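Local coordinates for protein replicative DNA helicase (Mycobacterium smegmatis, PDB 6OWN) that forms the splicing domain of an intein in a replicative DNA helicase, probably excising itself to join the flanking helicase segments, a reaction reversibly inhibited by zinc, at residues A[117-122]-A[126-131]. Numbering follows the deposited sequence.
With ZN (zinc ion), chain E.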
ATOM      1  N   ARG A 117       4.920   7.905   3.688  1.00 18.92           N
ATOM      2  CA  ARG A 117       4.490   8.810   2.626  1.00 18.68           C
ATOM      3  C   ARG A 117       3.333   8.145   1.890  1.00 18.46           C
ATOM      4  O   ARG A 117       3.289   6.923   1.781  1.00 14.40           O
ATOM      5  CB  ARG A 117       5.647   9.134   1.660  1.00 16.60           C
ATOM      6  CG  ARG A 117       5.257   9.983   0.431  1.00 24.17           C
ATOM      7  CD  ARG A 117       6.466  10.733  -0.166  1.00 21.75           C
ATOM      8  NE  ARG A 117       6.114  11.442  -1.399  1.00 22.55           N
ATOM      9  CZ  ARG A 117       6.509  11.066  -2.611  1.00 25.92           C
ATOM     10  NH1 ARG A 117       7.275   9.993  -2.752  1.00 23.38           N
ATOM     11  NH2 ARG A 117       6.140  11.751  -3.685  1.00 24.86           N
ATOM     12  N   CYS A 118       2.381   8.954   1.419  1.00 19.24           N
ATOM     13  CA  CYS A 118       1.243   8.446   0.667  1.00 22.75           C
ATOM     14  C   CYS A 118       1.252   9.071  -0.722  1.00 26.60           C
ATOM     15  O   CYS A 118       1.883  10.106  -0.952  1.00 24.74           O
ATOM     16  CB  CYS A 118      -0.094   8.746   1.378  1.00 28.91           C
ATOM     17  SG  CYS A 118      -1.427   7.469   1.185  1.00 52.24           S
ATOM     18  N   VAL A 119       0.563   8.412  -1.657  1.00 20.66           N
ATOM     19  CA  VAL A 119       0.337   8.937  -3.000  1.00 22.74           C
ATOM     20  C   VAL A 119      -1.108   8.652  -3.380  1.00 26.75           C
ATOM     21  O   VAL A 119      -1.751   7.748  -2.841  1.00 27.50           O
ATOM     22  CB  VAL A 119       1.270   8.325  -4.071  1.00 19.34           C
ATOM     23  CG1 VAL A 119       2.730   8.642  -3.781  1.00 20.80           C
ATOM     24  CG2 VAL A 119       1.032   6.834  -4.182  1.00 27.20           C
ATOM     25  N   GLU A 120      -1.611   9.437  -4.326  1.00 19.42           N
ATOM     26  CA  GLU A 120      -2.943   9.262  -4.890  1.00 22.07           C
ATOM     27  C   GLU A 120      -2.818   8.989  -6.382  1.00 20.62           C
ATOM     28  O   GLU A 120      -1.995   9.613  -7.066  1.00 17.68           O
ATOM     29  CB  GLU A 120      -3.821  10.501  -4.644  1.00 29.82           C
ATOM     30  CG  GLU A 120      -5.273  10.348  -5.096  1.00 36.80           C
ATOM     31  CD  GLU A 120      -6.072  11.643  -5.004  1.00 54.30           C
ATOM     32  OE1 GLU A 120      -5.523  12.668  -4.541  1.00 47.01           O
ATOM     33  OE2 GLU A 120      -7.255  11.632  -5.408  1.00 69.59           O
ATOM     34  N   VAL A 121      -3.612   8.036  -6.877  1.00 18.62           N
ATOM     35  CA  VAL A 121      -3.599   7.647  -8.285  1.00 19.15           C
ATOM     36  C   VAL A 121      -4.999   7.870  -8.862  1.00 20.08           C
ATOM     37  O   VAL A 121      -5.972   8.035  -8.129  1.00 21.34           O
ATOM     38  CB  VAL A 121      -3.136   6.186  -8.490  1.00 17.85           C
ATOM     39  CG1 VAL A 121      -1.691   6.001  -8.018  1.00 18.45           C
ATOM     40  CG2 VAL A 121      -4.058   5.228  -7.775  1.00 17.55           C
ATOM     41  N   ASP A 122      -5.098   7.874 -10.198  1.00 21.47           N
ATOM     42  CA  ASP A 122      -6.336   8.314 -10.838  1.00 20.36           C
ATOM     43  C   ASP A 122      -7.152   7.198 -11.510  1.00 21.35           C
ATOM     44  O   ASP A 122      -7.983   7.497 -12.373  1.00 23.76           O
ATOM     45  CB  ASP A 122      -6.047   9.443 -11.833  1.00 18.25           C
ATOM     46  CG  ASP A 122      -5.055   9.057 -12.926  1.00 20.63           C
ATOM     47  OD1 ASP A 122      -4.657   7.876 -13.015  1.00 21.14           O
ATOM     48  OD2 ASP A 122      -4.667   9.964 -13.703  1.00 23.41           O
ATOM     49  N   HIS A 126      -9.079   3.780  -7.282  1.00 24.50           N
ATOM     50  CA  HIS A 126      -8.101   4.460  -6.439  1.00 24.22           C
ATOM     51  C   HIS A 126      -7.196   3.471  -5.712  1.00 22.42           C
ATOM     52  O   HIS A 126      -6.900   3.613  -4.524  1.00 24.09           O
ATOM     53  CB  HIS A 126      -8.798   5.413  -5.470  1.00 28.79           C
ATOM     54  CG  HIS A 126      -9.563   6.497  -6.168  1.00 28.85           C
ATOM     55  ND1 HIS A 126      -8.956   7.409  -7.009  1.00 33.88           N
ATOM     56  CD2 HIS A 126     -10.884   6.793  -6.184  1.00 26.84           C
ATOM     57  CE1 HIS A 126      -9.867   8.234  -7.492  1.00 33.44           C
ATOM     58  NE2 HIS A 126     -11.045   7.881  -7.010  1.00 45.32           N
ATOM     59  N   LEU A 127      -6.726   2.473  -6.456  1.00 19.39           N
ATOM     60  CA  LEU A 127      -5.883   1.409  -5.927  1.00 20.11           C
ATOM     61  C   LEU A 127      -4.580   1.341  -6.704  1.00 21.15           C
ATOM     62  O   LEU A 127      -4.553   1.610  -7.906  1.00 16.11           O
ATOM     63  CB  LEU A 127      -6.559   0.042  -6.031  1.00 17.31           C
ATOM     64  CG  LEU A 127      -7.925  -0.207  -5.390  1.00 26.02           C
ATOM     65  CD1 LEU A 127      -8.330  -1.651  -5.606  1.00 23.24           C
ATOM     66  CD2 LEU A 127      -7.889   0.110  -3.910  1.00 25.81           C
ATOM     67  N   TYR A 128      -3.508   0.961  -6.009  1.00 17.51           N
ATOM     68  CA  TYR A 128      -2.235   0.669  -6.652  1.00 21.77           C
ATOM     69  C   TYR A 128      -1.630  -0.567  -6.001  1.00 19.17           C
ATOM     70  O   TYR A 128      -1.997  -0.947  -4.890  1.00 20.79           O
ATOM     71  CB  TYR A 128      -1.249   1.855  -6.581  1.00 15.79           C
ATOM     72  CG  TYR A 128      -0.902   2.333  -5.183  1.00 19.34           C
ATOM     73  CD1 TYR A 128      -1.695   3.278  -4.537  1.00 21.30           C
ATOM     74  CD2 TYR A 128       0.231   1.847  -4.510  1.00 16.25           C
ATOM     75  CE1 TYR A 128      -1.379   3.720  -3.255  1.00 22.74           C
ATOM     76  CE2 TYR A 128       0.557   2.295  -3.236  1.00 19.78           C
ATOM     77  CZ  TYR A 128      -0.251   3.224  -2.614  1.00 20.63           C
ATOM     78  OH  TYR A 128       0.059   3.655  -1.345  1.00 21.48           O
ATOM     79  N   LEU A 129      -0.707  -1.199  -6.715  1.00 16.38           N
ATOM     80  CA  LEU A 129      -0.036  -2.393  -6.223  1.00 14.42           C
ATOM     81  C   LEU A 129       1.189  -2.003  -5.410  1.00 18.83           C
ATOM     82  O   LEU A 129       1.882  -1.039  -5.743  1.00 15.76           O
ATOM     83  CB  LEU A 129       0.360  -3.298  -7.390  1.00 18.21           C
ATOM     84  CG  LEU A 129      -0.816  -3.679  -8.303  1.00 21.53           C
ATOM     85  CD1 LEU A 129      -0.387  -4.640  -9.406  1.00 18.86           C
ATOM     86  CD2 LEU A 129      -1.985  -4.270  -7.505  1.00 19.70           C
ATOM     87  N   ALA A 130       1.455  -2.758  -4.338  1.00 18.13           N
ATOM     88  CA  ALA A 130       2.499  -2.406  -3.384  1.00 15.40           C
ATOM     89  C   ALA A 130       3.208  -3.669  -2.926  1.00 18.71           C
ATOM     90  O   ALA A 130       2.608  -4.744  -2.873  1.00 20.38           O
ATOM     91  CB  ALA A 130       1.939  -1.661  -2.150  1.00 11.93           C
ATOM     92  N   GLY A 131       4.491  -3.520  -2.574  1.00 21.85           N
ATOM     93  CA  GLY A 131       5.276  -4.616  -2.060  1.00 16.76           C
ATOM     94  C   GLY A 131       5.755  -5.561  -3.141  1.00 22.39           C
ATOM     95  O   GLY A 131       5.295  -5.527  -4.291  1.00 21.41           O
TER
HETATM   96 ZN    ZN E 202      -0.867   6.089  -0.583  1.00 69.56          ZN
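One face of the Tyr128 ring receives Val119 CG2, which sits near the rim, 4.0 Å from Tyr128 CE1; the two side chains cross at about a right angle. The His126 ring instead works through its edge, where ND1 donates to Val121 O in the ring plane (3.2 Å, N-H...O 162°). Histidine suits this place because a ring nitrogen can reach back across the turn and grip a strand carbonyl. Val121 is a compact beta-branched filler: CG2 meets Leu127 O at 3.7 Å, while CG1 lies more loosely, 4.4 Å from Tyr128 CB. With CG lodged between its own backbone N and carbonyl carbon (chi1 59°), Tyr128 sets its ring against Val119 CG2, and its OH ends 2.7 Å from the zinc ion, a long metal contact. Cys118 SG binds the zinc ion at 2.3 Å; cysteine suits the place because its sulfur is a favoured zinc ligand. Val119 borders the site. Strands 119-121 and 127-130 run at 124° to each other, splayed rather than paired, and each belongs to a different sheet. Asn139 links strand 119-121 to the start of segment 126-131, its OD1 accepting from Val121 N and its backbone bonding to that of His126. Strand 127-130 pairs with the last strand, which leads into His138-Asn139, as in the Hint fold of inteins, and zinc on Cys118 is consistent with metal-inhibited splicing.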